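PDB 6E1Q: indole-3-acetic acid-amido synthetase GH3.15 from Arabidopsis thaliana, which conjugates glutamine, and possibly cysteine, to the auxin precursor indole-3-butyric acid, and glutamine to the herbicide 2,4-DB, with ATP cleaved to AMP and diphosphate. Local coordinates for residues 131-136 with 338-343; 309-314 with 461-466; 334-339 with 344-349; 453-458 with 482-487. All blocks are in the same frame, centred on the assembly; numbering follows the deposited sequence.

Contact 1 (131-136 with 338-343)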
loop_
_atom_site.group_PDB
_atom_site.type_symbol
_atom_site.label_atom_id
_atom_site.label_comp_id
_atom_site.label_asym_id
_atom_site.label_seq_id
_atom_site.Cartn_x
_atom_site.Cartn_y
_atom_site.Cartn_z
ATOM N N LYS A 131 7.599 -22.624 1.071
ATOM C CA LYS A 131 7.853 -23.431 2.254
ATOM C C LYS A 131 6.809 -23.160 3.328
ATOM O O LYS A 131 6.336 -24.082 3.999
ATOM C CB LYS A 131 9.262 -23.164 2.783
ATOM C CG LYS A 131 9.661 -24.061 3.937
ATOM C CD LYS A 131 11.055 -23.718 4.448
ATOM C CE LYS A 131 11.504 -24.684 5.536
ATOM N NZ LYS A 131 11.786 -26.033 4.975
ATOM N N HIS A 132 6.419 -21.901 3.491
ATOM C CA HIS A 132 5.494 -21.574 4.567
ATOM C C HIS A 132 4.037 -21.836 4.183
ATOM O O HIS A 132 3.248 -22.287 5.018
ATOM C CB HIS A 132 5.702 -20.121 4.990
ATOM C CG HIS A 132 6.922 -19.919 5.834
ATOM N ND1 HIS A 132 6.859 -19.588 7.169
ATOM C CD2 HIS A 132 8.237 -20.034 5.540
ATOM C CE1 HIS A 132 8.082 -19.490 7.658
ATOM N NE2 HIS A 132 8.937 -19.754 6.689
ATOM N N ILE A 133 3.655 -21.581 2.939
ATOM C CA ILE A 133 2.252 -21.638 2.542
ATOM C C ILE A 133 2.075 -22.864 1.651
ATOM O O ILE A 133 2.407 -22.832 0.460
ATOM C CB ILE A 133 1.808 -20.348 1.845
ATOM C CG1 ILE A 133 1.879 -19.173 2.817
ATOM C CG2 ILE A 133 0.388 -20.473 1.317
ATOM C CD1 ILE A 133 2.217 -17.866 2.155
ATOM N N ASP A 134 1.572 -23.955 2.237
ATOM C CA ASP A 134 1.366 -25.191 1.488
ATOM C C ASP A 134 0.429 -24.961 0.312
ATOM O O ASP A 134 -0.620 -24.322 0.453
ATOM C CB ASP A 134 0.789 -26.285 2.386
ATOM C CG ASP A 134 1.799 -26.832 3.369
ATOM O OD1 ASP A 134 3.011 -26.576 3.191
ATOM O OD2 ASP A 134 1.380 -27.541 4.310
ATOM N N GLY A 135 0.808 -25.493 -0.850
ATOM C CA GLY A 135 -0.023 -25.443 -2.032
ATOM C C GLY A 135 0.121 -24.188 -2.858
ATOM O O GLY A 135 -0.458 -24.113 -3.946
ATOM N N LEU A 136 0.874 -23.202 -2.373
ATOM C CA LEU A 136 1.022 -21.949 -3.099
ATOM C C LEU A 136 1.712 -22.158 -4.436
ATOM O O LEU A 136 1.401 -21.469 -5.414
ATOM C CB LEU A 136 1.796 -20.953 -2.239
ATOM C CG LEU A 136 1.953 -19.568 -2.846
ATOM C CD1 LEU A 136 0.577 -19.022 -3.211
ATOM C CD2 LEU A 136 2.650 -18.662 -1.853
ATOM N N ASN A 338 8.049 -14.349 8.401
ATOM C CA ASN A 338 6.992 -15.148 9.025
ATOM C C ASN A 338 5.657 -14.787 8.390
ATOM O O ASN A 338 4.793 -14.176 9.029
ATOM C CB ASN A 338 6.954 -14.939 10.538
ATOM C CG ASN A 338 5.971 -15.871 11.223
ATOM O OD1 ASN A 338 5.513 -16.843 10.626
ATOM N ND2 ASN A 338 5.648 -15.582 12.479
ATOM N N PRO A 339 5.447 -15.183 7.134
ATOM C CA PRO A 339 4.316 -14.623 6.367
ATOM C C PRO A 339 2.944 -14.996 6.910
ATOM O O PRO A 339 1.989 -14.247 6.685
ATOM C CB PRO A 339 4.534 -15.182 4.951
ATOM C CG PRO A 339 5.503 -16.353 5.121
ATOM C CD PRO A 339 6.341 -16.024 6.315
ATOM N N LEU A 340 2.812 -16.111 7.624
ATOM C CA LEU A 340 1.536 -16.528 8.199
ATOM C C LEU A 340 1.303 -16.000 9.613
ATOM O O LEU A 340 0.364 -16.448 10.275
ATOM C CB LEU A 340 1.427 -18.056 8.191
ATOM C CG LEU A 340 1.330 -18.658 6.778
ATOM C CD1 LEU A 340 1.117 -20.181 6.829
ATOM C CD2 LEU A 340 0.252 -17.966 5.937
ATOM N N CYS A 341 2.119 -15.053 10.082
ATOM C CA CYS A 341 1.872 -14.392 11.356
ATOM C C CYS A 341 0.502 -13.710 11.362
ATOM O O CYS A 341 -0.125 -13.501 10.320
ATOM C CB CYS A 341 2.940 -13.332 11.630
ATOM S SG CYS A 341 2.919 -11.954 10.426
ATOM N N LYS A 342 0.056 -13.351 12.564
ATOM C CA LYS A 342 -1.107 -12.492 12.723
ATOM C C LYS A 342 -0.876 -11.178 11.986
ATOM O O LYS A 342 0.219 -10.607 12.076
ATOM C CB LYS A 342 -1.357 -12.193 14.204
ATOM C CG LYS A 342 -2.407 -13.039 14.881
ATOM C CD LYS A 342 -2.851 -12.389 16.193
ATOM C CE LYS A 342 -4.204 -11.710 16.037
ATOM N NZ LYS A 342 -5.254 -12.677 15.602
ATOM N N PRO A 343 -1.882 -10.659 11.276
ATOM C CA PRO A 343 -1.698 -9.385 10.557
ATOM C C PRO A 343 -1.221 -8.264 11.445
ATOM O O PRO A 343 -0.469 -7.392 10.987
ATOM C CB PRO A 343 -3.095 -9.106 9.986
ATOM C CG PRO A 343 -3.678 -10.467 9.789
ATOM C CD PRO A 343 -3.173 -11.292 10.950
HETATM O O HOH W 1 4.991 -18.086 8.299
#
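His132 and Pro339 meet where the C-terminal end of helix 112-132 packs against a type I beta turn, Asn338 to Cys341, in the connection between strands 332-335 and 348-350 of this adenylating enzyme. Pro339 sets its CD over one face of the imidazole, with CG beside it near CB and CG of His132: CD stands 4.0 Å from the centroid of the His132 ring, 25° off the normal, a CH-pi contact displaced toward the rim at ND1. Proline suits the second position of the turn, since its ring restricts phi to about the value needed there (-66°), and CD, bonded to nitrogen, offers polarised C-H groups to the ring face. The histidine also has a polar task. Its ND1 lies 2.6 Å from water 1, which donates to Asn338 OD1 and accepts from Leu340 N. With an alanine in place of His132, Pro339 would probably lose the ring beneath its CD, and the water its link to the helix. In Leu340, chi1 of -67° sets CG beside the backbone N, and the fork at CG then parts the two methyls. CD1 rests on the last carbonyl of the helix, 3.5 Å from His132 O, while CD2 meets the buried Ile133 at CG1, 3.7 Å away.

Contact 2 (309-314 with 461-466)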
loop_
_atom_site.group_PDB
_atom_site.type_symbol
_atom_site.label_atom_id
_atom_site.label_comp_id
_atom_site.label_asym_id
_atom_site.label_seq_id
_atom_site.Cartn_x
_atom_site.Cartn_y
_atom_site.Cartn_z
ATOM N N ILE A 309 -8.679 -4.749 8.039
ATOM C CA ILE A 309 -8.446 -6.159 8.338
ATOM C C ILE A 309 -9.729 -6.870 8.794
ATOM O O ILE A 309 -10.026 -7.937 8.236
ATOM C CB ILE A 309 -7.290 -6.298 9.356
ATOM C CG1 ILE A 309 -5.953 -5.971 8.698
ATOM C CG2 ILE A 309 -7.247 -7.700 9.946
ATOM C CD1 ILE A 309 -4.815 -5.886 9.729
ATOM N N PRO A 310 -10.498 -6.345 9.745
ATOM C CA PRO A 310 -11.713 -7.084 10.148
ATOM C C PRO A 310 -12.665 -7.345 8.998
ATOM O O PRO A 310 -13.215 -8.446 8.888
ATOM C CB PRO A 310 -12.337 -6.175 11.222
ATOM C CG PRO A 310 -11.175 -5.444 11.809
ATOM C CD PRO A 310 -10.247 -5.192 10.636
ATOM N N LEU A 311 -12.865 -6.367 8.119
ATOM C CA LEU A 311 -13.789 -6.572 7.013
ATOM C C LEU A 311 -13.218 -7.542 5.982
ATOM O O LEU A 311 -13.939 -8.408 5.466
ATOM C CB LEU A 311 -14.131 -5.234 6.367
ATOM C CG LEU A 311 -15.137 -5.356 5.225
ATOM C CD1 LEU A 311 -16.456 -5.963 5.701
ATOM C CD2 LEU A 311 -15.348 -3.992 4.582
ATOM N N LEU A 312 -11.926 -7.426 5.675
ATOM C CA LEU A 312 -11.332 -8.346 4.714
ATOM C C LEU A 312 -11.342 -9.771 5.255
ATOM O O LEU A 312 -11.569 -10.727 4.502
ATOM C CB LEU A 312 -9.912 -7.894 4.362
ATOM C CG LEU A 312 -9.115 -8.717 3.355
ATOM C CD1 LEU A 312 -9.908 -8.872 2.054
ATOM C CD2 LEU A 312 -7.742 -8.087 3.091
ATOM N N GLU A 313 -11.140 -9.936 6.569
ATOM C CA GLU A 313 -11.217 -11.276 7.144
ATOM C C GLU A 313 -12.632 -11.832 7.029
ATOM O O GLU A 313 -12.818 -13.030 6.811
ATOM C CB GLU A 313 -10.759 -11.261 8.607
ATOM C CG GLU A 313 -9.255 -10.985 8.761
ATOM C CD GLU A 313 -8.751 -11.083 10.204
ATOM O OE1 GLU A 313 -9.563 -10.933 11.141
ATOM O OE2 GLU A 313 -7.528 -11.285 10.396
ATOM N N PHE A 314 -13.639 -10.975 7.185
ATOM C CA PHE A 314 -15.022 -11.399 6.989
ATOM C C PHE A 314 -15.225 -11.988 5.592
ATOM O O PHE A 314 -15.861 -13.039 5.429
ATOM C CB PHE A 314 -15.953 -10.210 7.219
ATOM C CG PHE A 314 -17.387 -10.470 6.844
ATOM C CD1 PHE A 314 -18.198 -11.238 7.654
ATOM C CD2 PHE A 314 -17.918 -9.950 5.671
ATOM C CE1 PHE A 314 -19.526 -11.473 7.313
ATOM C CE2 PHE A 314 -19.225 -10.180 5.334
ATOM C CZ PHE A 314 -20.036 -10.945 6.168
ATOM N N MET A 461 -20.003 -2.252 12.551
ATOM C CA MET A 461 -18.612 -2.214 12.115
ATOM C C MET A 461 -18.338 -0.873 11.450
ATOM O O MET A 461 -19.194 -0.339 10.736
ATOM C CB MET A 461 -18.301 -3.362 11.125
ATOM C CG MET A 461 -16.797 -3.608 10.889
ATOM S SD MET A 461 -16.418 -4.889 9.649
ATOM C CE MET A 461 -15.941 -6.250 10.711
ATOM N N LEU A 462 -17.152 -0.319 11.695
ATOM C CA LEU A 462 -16.730 0.870 10.976
ATOM C C LEU A 462 -16.129 0.429 9.641
ATOM O O LEU A 462 -15.156 -0.332 9.624
ATOM C CB LEU A 462 -15.727 1.661 11.816
ATOM C CG LEU A 462 -15.137 2.882 11.127
ATOM C CD1 LEU A 462 -16.248 3.908 10.834
ATOM C CD2 LEU A 462 -14.020 3.487 12.009
ATOM N N MET A 463 -16.721 0.866 8.524
ATOM C CA MET A 463 -16.204 0.441 7.219
ATOM C C MET A 463 -15.074 1.329 6.717
ATOM O O MET A 463 -14.136 0.834 6.086
ATOM C CB MET A 463 -17.322 0.409 6.189
ATOM C CG MET A 463 -18.586 -0.258 6.722
ATOM S SD MET A 463 -18.458 -2.050 6.916
ATOM C CE MET A 463 -18.542 -2.598 5.214
ATOM N N ASP A 464 -15.162 2.640 6.938
ATOM C CA ASP A 464 -14.111 3.561 6.518
ATOM C C ASP A 464 -14.323 4.853 7.292
ATOM O O ASP A 464 -15.401 5.083 7.848
ATOM C CB ASP A 464 -14.146 3.830 4.994
ATOM C CG ASP A 464 -12.740 3.948 4.372
ATOM O OD1 ASP A 464 -11.755 4.073 5.117
ATOM O OD2 ASP A 464 -12.608 3.827 3.140
ATOM N N PHE A 465 -13.295 5.702 7.311
ATOM C CA PHE A 465 -13.414 7.003 7.951
ATOM C C PHE A 465 -12.469 7.999 7.293
ATOM O O PHE A 465 -11.485 7.628 6.654
ATOM C CB PHE A 465 -13.118 6.935 9.454
ATOM C CG PHE A 465 -11.656 6.857 9.773
ATOM C CD1 PHE A 465 -11.013 5.626 9.827
ATOM C CD2 PHE A 465 -10.926 8.009 10.019
ATOM C CE1 PHE A 465 -9.664 5.546 10.128
ATOM C CE2 PHE A 465 -9.570 7.939 10.301
ATOM C CZ PHE A 465 -8.943 6.711 10.347
ATOM N N THR A 466 -12.805 9.273 7.443
ATOM C CA THR A 466 -11.910 10.395 7.171
ATOM C C THR A 466 -12.257 11.498 8.170
ATOM O O THR A 466 -13.023 11.272 9.109
ATOM C CB THR A 466 -12.015 10.862 5.718
ATOM O OG1 THR A 466 -10.925 11.749 5.430
ATOM C CG2 THR A 466 -13.329 11.565 5.464
#
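Leu311 of helix 309-316 faces two methionines, Met461 and Met463, at the start of strand 461-470, and the union is wholly apolar. The short segments pass with their axes 9.2 Å apart and their directions at 118°, and it is Pro310 and Leu311 that meet the two methionines. This joins the GH3 N-terminal family region to the C-terminal one.

The first kind of contact is made by sulfur. Met461 has its CG anti to the backbone N (chi1 -166°), and the extended chain brings SD to Leu311, 4.0 Å from Leu311 CB. A long, unbranched thioether suits such a place, because it can follow the uneven surface of a helix without needing a polar partner.

The second kind is made by the methionine methyls. The bend at chi3 of Met461 turns its CE to the neighbouring proline, 3.6 Å from Pro310 CB. Met463 is bent at both chi2 and chi3, and its CE comes to 3.5 Å from Leu311 CD2 and 4.0 Å from Leu311 CD1, the two side chains crossing nearly at right angles. CB and CD1 of Leu311 thus face Met461 SD, while CD1 and CD2 face Met463 CE.

Leu311 also touches Leu224 of helix 220-243, and Leu312 rests on Ala220 and Phe223 of the same helix. On the strand side, Leu462 points to the other face, where it packs on Val448 of helix 441-452, while Met461 and Met463 make backbone hydrogen bonds to strand 477-485.

Contact 3 (334-339 with 344-349)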
loop_
_atom_site.group_PDB
_atom_site.type_symbol
_atom_site.label_atom_id
_atom_site.label_comp_id
_atom_site.label_asym_id
_atom_site.label_seq_id
_atom_site.Cartn_x
_atom_site.Cartn_y
_atom_site.Cartn_z
ATOM N N GLY A 334 12.495 -4.694 2.534
ATOM C CA GLY A 334 12.415 -5.773 3.501
ATOM C C GLY A 334 11.408 -6.822 3.101
ATOM O O GLY A 334 10.536 -6.583 2.260
ATOM N N VAL A 335 11.524 -7.991 3.731
ATOM C CA VAL A 335 10.543 -9.050 3.548
ATOM C C VAL A 335 10.130 -9.611 4.900
ATOM O O VAL A 335 10.833 -9.477 5.907
ATOM C CB VAL A 335 11.050 -10.191 2.638
ATOM C CG1 VAL A 335 11.085 -9.723 1.192
ATOM C CG2 VAL A 335 12.409 -10.697 3.104
ATOM N N ASN A 336 8.983 -10.273 4.902
ATOM C CA ASN A 336 8.426 -10.866 6.114
ATOM C C ASN A 336 8.901 -12.310 6.188
ATOM O O ASN A 336 8.490 -13.150 5.386
ATOM C CB ASN A 336 6.905 -10.726 6.082
ATOM C CG ASN A 336 6.198 -11.260 7.330
ATOM O OD1 ASN A 336 4.958 -11.222 7.384
ATOM N ND2 ASN A 336 6.930 -11.790 8.280
ATOM N N PHE A 337 9.771 -12.606 7.141
ATOM C CA PHE A 337 10.204 -13.986 7.261
ATOM C C PHE A 337 9.197 -14.879 7.974
ATOM O O PHE A 337 9.460 -16.077 8.114
ATOM C CB PHE A 337 11.549 -14.040 7.963
ATOM C CG PHE A 337 12.698 -13.873 7.024
ATOM C CD1 PHE A 337 13.227 -14.979 6.369
ATOM C CD2 PHE A 337 13.245 -12.625 6.782
ATOM C CE1 PHE A 337 14.280 -14.849 5.496
ATOM C CE2 PHE A 337 14.311 -12.486 5.894
ATOM C CZ PHE A 337 14.823 -13.601 5.252
ATOM N N ASN A 338 8.049 -14.349 8.401
ATOM C CA ASN A 338 6.992 -15.148 9.025
ATOM C C ASN A 338 5.657 -14.787 8.390
ATOM O O ASN A 338 4.793 -14.176 9.029
ATOM C CB ASN A 338 6.954 -14.939 10.538
ATOM C CG ASN A 338 5.971 -15.871 11.223
ATOM O OD1 ASN A 338 5.513 -16.843 10.626
ATOM N ND2 ASN A 338 5.648 -15.582 12.479
ATOM N N PRO A 339 5.447 -15.183 7.134
ATOM C CA PRO A 339 4.316 -14.623 6.367
ATOM C C PRO A 339 2.944 -14.996 6.910
ATOM O O PRO A 339 1.989 -14.247 6.685
ATOM C CB PRO A 339 4.534 -15.182 4.951
ATOM C CG PRO A 339 5.503 -16.353 5.121
ATOM C CD PRO A 339 6.341 -16.024 6.315
ATOM N N SER A 344 -1.610 -8.273 12.720
ATOM C CA SER A 344 -1.135 -7.256 13.644
ATOM C C SER A 344 0.320 -7.456 14.051
ATOM O O SER A 344 0.887 -6.560 14.680
ATOM C CB SER A 344 -2.011 -7.238 14.900
ATOM O OG SER A 344 -1.663 -8.307 15.762
ATOM N N ASP A 345 0.936 -8.600 13.737
ATOM C CA ASP A 345 2.308 -8.880 14.159
ATOM C C ASP A 345 3.303 -8.858 12.998
ATOM O O ASP A 345 4.406 -9.408 13.122
ATOM C CB ASP A 345 2.387 -10.228 14.871
ATOM C CG ASP A 345 1.423 -10.334 16.030
ATOM O OD1 ASP A 345 1.098 -9.292 16.643
ATOM O OD2 ASP A 345 1.000 -11.468 16.326
ATOM N N VAL A 346 2.936 -8.239 11.875
ATOM C CA VAL A 346 3.817 -8.212 10.712
ATOM C C VAL A 346 5.082 -7.418 11.034
ATOM O O VAL A 346 5.019 -6.271 11.491
ATOM C CB VAL A 346 3.078 -7.618 9.505
ATOM C CG1 VAL A 346 4.072 -7.263 8.414
ATOM C CG2 VAL A 346 2.019 -8.600 8.995
ATOM N N SER A 347 6.245 -8.027 10.796
ATOM C CA SER A 347 7.526 -7.335 10.869
ATOM C C SER A 347 8.353 -7.656 9.631
ATOM O O SER A 347 8.358 -8.797 9.163
ATOM C CB SER A 347 8.322 -7.730 12.121
ATOM O OG SER A 347 8.086 -6.831 13.179
ATOM N N TYR A 348 9.094 -6.664 9.137
ATOM C CA TYR A 348 9.869 -6.799 7.905
ATOM C C TYR A 348 11.359 -6.772 8.206
ATOM O O TYR A 348 11.857 -5.840 8.848
ATOM C CB TYR A 348 9.512 -5.688 6.925
ATOM C CG TYR A 348 8.051 -5.634 6.554
ATOM C CD1 TYR A 348 7.502 -6.566 5.670
ATOM C CD2 TYR A 348 7.225 -4.624 7.044
ATOM C CE1 TYR A 348 6.152 -6.506 5.294
ATOM C CE2 TYR A 348 5.872 -4.551 6.686
ATOM C CZ TYR A 348 5.341 -5.494 5.810
ATOM O OH TYR A 348 4.009 -5.421 5.450
ATOM N N THR A 349 12.064 -7.792 7.740
ATOM C CA THR A 349 13.504 -7.869 7.878
ATOM C C THR A 349 14.140 -7.134 6.703
ATOM O O THR A 349 13.822 -7.424 5.551
ATOM C CB THR A 349 13.935 -9.330 7.881
ATOM O OG1 THR A 349 13.291 -10.025 8.959
ATOM C CG2 THR A 349 15.447 -9.439 8.027
HETATM O O HOH W 2 10.405 -10.693 9.259
HETATM O O HOH W 3 6.212 -12.322 13.546
#
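Val335 and Thr349 form an antiparallel hydrogen-bonded pair in which each residue gives one N-H and accepts at one C=O. Val335 N donates to Thr349 O at 3.0 Å (151° at the hydrogen), and Thr349 N returns a bond to Val335 O at 2.8 Å (158°); the latter oxygen also receives a CA-H contact from Tyr348. Beyond this pair the chains diverge, and a water replaces direct bonding: water 2 accepts from Phe337 N, donates to Ser347 O at 2.8 Å, and lies 3.0 Å from Thr349 OG1. Threonine serves here because its hydroxyl, set beside the backbone N (chi1 -59°), is turned to the water while its carbon atoms remain for packing. Strands 332-335 and 348-350 form an antiparallel beta hairpin with a long connection; Phe332, which binds substrate, and Tyr348, which binds ATP, lie on its two strands. Gly334 fits this close approach, since a side chain would run into Thr349 O. Tyr348 sets a ring edge against the backbone at Val335 C and Asn336 N, and its hydroxyl is hydrogen-bonded to Ser323 OG; Ser347 OG is held by Thr413 OG1. Phe337 crosses Thr349 at about a right angle, its ring edge at CD2 lying 3.4 Å from Thr349 OG1, and it stacks on Tyr416. A serine in place of Phe337 would probably leave Tyr416 without its stacking partner and open a gap beside Thr349. Phe337 CE2 also touches the threonine methyl, 3.9 Å from Thr349 CG2.

Contact 4 (453-458 with 482-487)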
loop_
_atom_site.group_PDB
_atom_site.type_symbol
_atom_site.label_atom_id
_atom_site.label_comp_id
_atom_site.label_asym_id
_atom_site.label_seq_id
_atom_site.Cartn_x
_atom_site.Cartn_y
_atom_site.Cartn_z
ATOM N N LEU A 453 -13.913 -0.147 18.433
ATOM C CA LEU A 453 -14.122 -1.350 19.234
ATOM C C LEU A 453 -15.412 -1.287 20.041
ATOM O O LEU A 453 -16.050 -2.323 20.278
ATOM C CB LEU A 453 -12.939 -1.543 20.176
ATOM C CG LEU A 453 -12.647 -2.989 20.518
ATOM C CD1 LEU A 453 -11.901 -3.624 19.338
ATOM C CD2 LEU A 453 -11.840 -3.046 21.800
ATOM N N LEU A 454 -15.828 -0.091 20.460
ATOM C CA LEU A 454 -17.048 0.018 21.257
ATOM C C LEU A 454 -18.283 -0.407 20.481
ATOM O O LEU A 454 -19.316 -0.687 21.093
ATOM C CB LEU A 454 -17.230 1.448 21.753
ATOM C CG LEU A 454 -16.548 1.788 23.088
ATOM C CD1 LEU A 454 -15.058 1.492 23.039
ATOM C CD2 LEU A 454 -16.792 3.238 23.435
ATOM N N LEU A 455 -18.214 -0.431 19.150
ATOM C CA LEU A 455 -19.366 -0.857 18.364
ATOM C C LEU A 455 -19.525 -2.374 18.292
ATOM O O LEU A 455 -20.620 -2.838 17.970
ATOM C CB LEU A 455 -19.276 -0.325 16.935
ATOM C CG LEU A 455 -19.055 1.156 16.662
ATOM C CD1 LEU A 455 -18.510 1.309 15.235
ATOM C CD2 LEU A 455 -20.331 1.963 16.866
ATOM N N GLU A 456 -18.460 -3.142 18.547
ATOM C CA GLU A 456 -18.557 -4.601 18.451
ATOM C C GLU A 456 -19.693 -5.191 19.272
ATOM O O GLU A 456 -20.392 -6.076 18.748
ATOM C CB GLU A 456 -17.230 -5.259 18.850
ATOM C CG GLU A 456 -16.122 -5.147 17.822
ATOM C CD GLU A 456 -14.935 -6.036 18.159
ATOM O OE1 GLU A 456 -15.007 -6.756 19.181
ATOM O OE2 GLU A 456 -13.934 -6.018 17.405
ATOM N N PRO A 457 -19.943 -4.780 20.521
ATOM C CA PRO A 457 -21.101 -5.322 21.242
ATOM C C PRO A 457 -22.437 -4.977 20.612
ATOM O O PRO A 457 -23.438 -5.594 20.981
ATOM C CB PRO A 457 -20.977 -4.696 22.642
ATOM C CG PRO A 457 -19.533 -4.386 22.782
ATOM C CD PRO A 457 -19.084 -3.975 21.414
ATOM N N HIS A 458 -22.498 -4.015 19.692
ATOM C CA HIS A 458 -23.766 -3.641 19.076
ATOM C C HIS A 458 -23.923 -4.187 17.657
ATOM O O HIS A 458 -24.868 -3.800 16.965
ATOM C CB HIS A 458 -23.925 -2.123 19.074
ATOM C CG HIS A 458 -23.978 -1.535 20.444
ATOM N ND1 HIS A 458 -22.861 -1.404 21.242
ATOM C CD2 HIS A 458 -25.023 -1.093 21.178
ATOM C CE1 HIS A 458 -23.215 -0.886 22.403
ATOM N NE2 HIS A 458 -24.522 -0.688 22.390
ATOM N N TRP A 482 -17.728 8.705 9.813
ATOM C CA TRP A 482 -17.755 7.261 10.018
ATOM C C TRP A 482 -18.802 6.648 9.096
ATOM O O TRP A 482 -19.979 7.017 9.160
ATOM C CB TRP A 482 -18.086 6.917 11.478
ATOM C CG TRP A 482 -16.892 6.856 12.397
ATOM C CD1 TRP A 482 -15.659 7.377 12.169
ATOM C CD2 TRP A 482 -16.831 6.222 13.679
ATOM N NE1 TRP A 482 -14.829 7.116 13.233
ATOM C CE2 TRP A 482 -15.522 6.403 14.171
ATOM C CE3 TRP A 482 -17.755 5.520 14.457
ATOM C CZ2 TRP A 482 -15.109 5.903 15.401
ATOM C CZ3 TRP A 482 -17.344 5.018 15.688
ATOM C CH2 TRP A 482 -16.033 5.205 16.139
ATOM N N GLU A 483 -18.387 5.712 8.251
ATOM C CA GLU A 483 -19.345 4.913 7.492
ATOM C C GLU A 483 -19.485 3.559 8.174
ATOM O O GLU A 483 -18.509 2.809 8.276
ATOM C CB GLU A 483 -18.924 4.737 6.035
ATOM C CG GLU A 483 -19.943 3.914 5.257
ATOM C CD GLU A 483 -19.663 3.856 3.772
ATOM O OE1 GLU A 483 -19.185 4.868 3.211
ATOM O OE2 GLU A 483 -19.942 2.794 3.169
ATOM N N LEU A 484 -20.687 3.261 8.659
ATOM C CA LEU A 484 -20.960 2.057 9.429
ATOM C C LEU A 484 -21.660 1.002 8.579
ATOM O O LEU A 484 -22.410 1.328 7.658
ATOM C CB LEU A 484 -21.821 2.383 10.660
ATOM C CG LEU A 484 -21.188 3.369 11.653
ATOM C CD1 LEU A 484 -22.095 3.666 12.859
ATOM C CD2 LEU A 484 -19.813 2.879 12.106
ATOM N N GLY A 485 -21.420 -0.280 8.920
ATOM C CA GLY A 485 -22.157 -1.385 8.336
ATOM C C GLY A 485 -22.433 -2.474 9.362
ATOM O O GLY A 485 -21.973 -2.410 10.512
ATOM N N SER A 486 -23.194 -3.481 8.930
ATOM C CA SER A 486 -23.561 -4.606 9.792
ATOM C C SER A 486 -23.864 -5.829 8.932
ATOM O O SER A 486 -23.805 -5.780 7.703
ATOM C CB SER A 486 -24.754 -4.253 10.669
ATOM O OG SER A 486 -25.973 -4.537 10.004
ATOM N N LYS A 487 -24.195 -6.941 9.595
ATOM C CA LYS A 487 -24.556 -8.178 8.907
ATOM C C LYS A 487 -26.036 -8.255 8.545
ATOM O O LYS A 487 -26.405 -9.028 7.652
ATOM C CB LYS A 487 -24.176 -9.392 9.764
ATOM C CG LYS A 487 -23.056 -10.270 9.195
ATOM C CD LYS A 487 -22.870 -11.557 10.016
ATOM C CE LYS A 487 -21.401 -11.935 10.159
ATOM N NZ LYS A 487 -21.074 -12.661 11.418
#
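The connection that follows helix 441-452 in the GH3 C-terminal region closes over strand 477-485 through a small apolar cluster formed by Leu455, Trp482 and Leu484. Trp482 and Leu484 stand two residues apart on the strand, so both side chains leave it on the face turned toward the connection. Into their company comes a single methyl group: Leu455 CD1 lies 3.7 Å from Leu484 CD2 and 3.9 Å from Trp482 CZ3. Leu455 has its CG anti to the carbonyl carbon (chi1 -53°), and its extended second torsion (160°) carries CD1 forward to both partners. Against Leu484 it crosses at about a right angle, one branched end meeting another; against Trp482 the approach is oblique, at the benzene part of the indole. Leucine suits this position because it is apolar and its branched end can touch a leucine and an indole at once. The backbone holds it in place with a short turn, as Leu455 O accepts from His458 N at 2.8 Å and Leu453 O from Glu456 N at 3.1 Å. All three meeting residues are buried, on one face of the sheet. There Trp482 also packs on Met500 of helix 497-510 and Ile530 of strand 529-533. Leu462 of strand 461-470 touches both Trp482 and Leu484, and on the other edge of strand 477-485 Leu484 reaches Val532 of strand 529-533.

Overall arrangement
From the N terminus, helix 112-132 leads into contact 1, which closes a loop of 201 residues by bringing residues 131-136 to 338-343. Helix 309-316 lies within that loop, and its contact 2 partner lies beyond it, so contacts 1 and 2 cross; they touch where Pro343 packs on Ile309. Contact 2 closes a loop of 146 residues. Nested inside it, contact 3 closes the short connection between strands 332-335 and 348-350 and shares Asn338 and Pro339 with contact 1. Contact 4 follows contacts 1 and 3 in series and closes a loop of 23 residues that holds strand 461-470; it therefore crosses contact 2, the two being joined through neighbouring strands 461-470 and 477-485.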